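PDB 3PRL: NADP-dependent glyceraldehyde-3-phosphate dehydrogenase, which probably catalyses the NADP-dependent, non-phosphorylating oxidation of glyceraldehyde 3-phosphate, as a tetrameric member of the aldehyde dehydrogenase family. Local coordinates for residues L258-A266 with R381-G389. Residues are numbered along the deposited sequence; the frame is centred on the assembly and turned at random.
Sequences LELGGKDPA and RVAWEEPFG
The ammonium group of K263 is gripped by two backbone carbonyls of the loop 381-389: NZ donates to V382 O at 2.7 Å and to E385 O at 2.9 Å. It reaches both oxygens from above their carbonyl planes. The chain starts with CG anti to the backbone N (chi1 -165°), bends at chi2 and then runs straight, which carries its methylenes past the W384 carbonyl, with K263 CD 3.4 Å from W384 O. The ring of P387 closes in beside the nitrogen, its CD 3.7 Å from K263 NZ. With an alanine in place of K263, the V382 and E385 carbonyls are likely to lose their shared donor, and a gap is likely to open beside the W384 carbonyl, where CG and CD now pack.

The segment 258-266 contains the E-L-G-G-K sequence of aldehyde dehydrogenases, beginning with the predicted active-site E259, and links strand 256-259 of the sheet containing 234-238 to strand 264-268 of a second sheet. The contact joins this link to the loop between strands 367-374 and 391-397 of that second sheet.

E386 reaches back in the other direction. Its side chain, extended beyond CG, lies over the G261-G262 backbone, and G262 N donates to E386 OE2 at 3.1 Å in a nearly straight bond (173°) that meets the carboxylate from above its plane. OE1 of E386 sits 3.4 Å from G261 CA. K297 on strand 296-302 forms a salt bridge with E386 OE2 and also donates to G262 O; its charge probably eases the approach of these two acceptors. The E386 side chain lies about 6 Å from that of G240, a residue of the NADP site, although no NADP is bound to this chain.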
# COMPACT_ATOMS: atom_id res chain seq x y z
N LEU D 258 -5.42 4.49 -24.05
CA LEU D 258 -5.32 5.53 -25.07
C LEU D 258 -4.99 6.89 -24.47
O LEU D 258 -5.59 7.32 -23.48
CB LEU D 258 -6.62 5.64 -25.88
CG LEU D 258 -7.23 4.42 -26.58
CD1 LEU D 258 -8.67 4.68 -27.01
CD2 LEU D 258 -6.39 4.04 -27.78
N GLU D 259 -4.01 7.54 -25.09
CA GLU D 259 -3.71 8.93 -24.82
C GLU D 259 -4.04 9.71 -26.09
O GLU D 259 -3.37 9.57 -27.10
CB GLU D 259 -2.23 9.07 -24.42
CG GLU D 259 -1.84 8.08 -23.32
CD GLU D 259 -0.37 8.08 -22.99
OE1 GLU D 259 -0.04 7.71 -21.85
OE2 GLU D 259 0.46 8.44 -23.86
N LEU D 260 -5.09 10.52 -26.03
CA LEU D 260 -5.56 11.23 -27.22
C LEU D 260 -5.47 12.75 -27.05
O LEU D 260 -4.62 13.26 -26.32
CB LEU D 260 -6.97 10.76 -27.63
CG LEU D 260 -7.14 9.22 -27.59
CD1 LEU D 260 -8.56 8.75 -27.73
CD2 LEU D 260 -6.26 8.54 -28.60
N GLY D 261 -6.35 13.48 -27.74
CA GLY D 261 -6.26 14.93 -27.79
C GLY D 261 -6.78 15.66 -26.57
O GLY D 261 -7.55 15.12 -25.75
N GLY D 262 -6.37 16.92 -26.47
CA GLY D 262 -6.82 17.79 -25.40
C GLY D 262 -7.25 19.13 -25.92
O GLY D 262 -6.86 19.54 -27.01
N LYS D 263 -8.10 19.80 -25.16
CA LYS D 263 -8.23 21.25 -25.30
C LYS D 263 -8.15 21.85 -23.89
O LYS D 263 -9.16 22.32 -23.34
CB LYS D 263 -9.53 21.61 -26.03
CG LYS D 263 -9.64 23.05 -26.56
CD LYS D 263 -8.99 23.26 -27.93
CE LYS D 263 -9.29 24.68 -28.43
NZ LYS D 263 -8.69 25.03 -29.77
N ASP D 264 -6.96 21.77 -23.27
CA ASP D 264 -6.80 22.20 -21.88
C ASP D 264 -7.14 23.70 -21.72
O ASP D 264 -6.62 24.53 -22.44
CB ASP D 264 -5.37 21.93 -21.32
CG ASP D 264 -4.95 20.46 -21.42
OD1 ASP D 264 -5.81 19.54 -21.39
OD2 ASP D 264 -3.72 20.22 -21.53
N PRO D 265 -8.07 24.02 -20.81
CA PRO D 265 -8.36 25.43 -20.53
C PRO D 265 -7.43 26.03 -19.50
O PRO D 265 -6.92 25.33 -18.62
CB PRO D 265 -9.77 25.38 -19.94
CG PRO D 265 -9.88 23.99 -19.32
CD PRO D 265 -9.08 23.10 -20.23
N ALA D 266 -7.19 27.33 -19.64
CA ALA D 266 -6.56 28.09 -18.59
C ALA D 266 -7.68 28.96 -18.03
O ALA D 266 -8.34 29.68 -18.77
CB ALA D 266 -5.46 28.94 -19.15
N ARG D 381 -14.69 27.70 -34.37
CA ARG D 381 -14.13 26.35 -34.31
C ARG D 381 -12.94 26.26 -33.37
O ARG D 381 -12.77 25.24 -32.69
CB ARG D 381 -13.71 25.89 -35.71
CG ARG D 381 -14.86 25.70 -36.71
CD ARG D 381 -14.31 25.37 -38.09
NE ARG D 381 -13.38 24.24 -38.03
CZ ARG D 381 -12.56 23.90 -39.02
NH1 ARG D 381 -12.55 24.58 -40.16
NH2 ARG D 381 -11.74 22.85 -38.88
N VAL D 382 -12.14 27.33 -33.33
CA VAL D 382 -10.87 27.37 -32.59
C VAL D 382 -11.08 27.37 -31.08
O VAL D 382 -10.13 27.20 -30.31
CB VAL D 382 -9.97 28.59 -33.04
CG1 VAL D 382 -10.46 29.93 -32.42
CG2 VAL D 382 -8.48 28.34 -32.75
N ALA D 383 -12.33 27.55 -30.65
CA ALA D 383 -12.67 27.50 -29.23
C ALA D 383 -12.83 26.06 -28.75
O ALA D 383 -12.93 25.79 -27.55
CB ALA D 383 -13.95 28.32 -28.95
N TRP D 384 -12.83 25.13 -29.71
CA TRP D 384 -13.24 23.76 -29.46
C TRP D 384 -12.24 22.77 -30.04
O TRP D 384 -11.73 21.90 -29.31
CB TRP D 384 -14.65 23.51 -30.04
CG TRP D 384 -15.72 24.42 -29.49
CD1 TRP D 384 -16.45 25.36 -30.19
CD2 TRP D 384 -16.18 24.50 -28.13
NE1 TRP D 384 -17.33 26.00 -29.36
CE2 TRP D 384 -17.19 25.50 -28.09
CE3 TRP D 384 -15.84 23.82 -26.95
CZ2 TRP D 384 -17.85 25.84 -26.90
CZ3 TRP D 384 -16.52 24.15 -25.77
CH2 TRP D 384 -17.51 25.16 -25.76
N GLU D 385 -11.94 22.93 -31.33
CA GLU D 385 -11.08 22.00 -32.06
C GLU D 385 -9.59 22.18 -31.76
O GLU D 385 -9.00 23.24 -32.01
CB GLU D 385 -11.30 22.11 -33.58
CG GLU D 385 -12.77 22.00 -34.04
CD GLU D 385 -12.92 21.99 -35.57
OE1 GLU D 385 -11.93 21.75 -36.29
OE2 GLU D 385 -14.05 22.22 -36.04
N GLU D 386 -8.97 21.10 -31.27
CA GLU D 386 -7.53 21.07 -31.04
C GLU D 386 -6.80 21.30 -32.37
O GLU D 386 -6.93 20.50 -33.29
CB GLU D 386 -7.14 19.73 -30.42
CG GLU D 386 -5.64 19.50 -30.29
CD GLU D 386 -5.29 18.11 -29.77
OE1 GLU D 386 -5.73 17.10 -30.37
OE2 GLU D 386 -4.55 18.02 -28.77
N PRO D 387 -6.03 22.40 -32.47
CA PRO D 387 -5.39 22.86 -33.69
C PRO D 387 -4.12 22.09 -33.98
O PRO D 387 -3.76 21.90 -35.14
CB PRO D 387 -5.04 24.32 -33.37
CG PRO D 387 -5.79 24.65 -32.10
CD PRO D 387 -5.80 23.35 -31.37
N PHE D 388 -3.48 21.62 -32.92
CA PHE D 388 -2.13 21.07 -33.02
C PHE D 388 -1.16 22.06 -33.71
O PHE D 388 -0.42 21.70 -34.62
CB PHE D 388 -2.14 19.66 -33.64
CG PHE D 388 -1.51 18.63 -32.75
CD1 PHE D 388 -2.04 18.38 -31.48
CD2 PHE D 388 -0.37 17.94 -33.14
CE1 PHE D 388 -1.45 17.45 -30.63
CE2 PHE D 388 0.24 17.00 -32.28
CZ PHE D 388 -0.30 16.77 -31.03
N GLY D 389 -1.20 23.30 -33.23
CA GLY D 389 -0.48 24.41 -33.87
C GLY D 389 -0.43 25.68 -33.04
O GLY D 389 -1.20 25.81 -32.08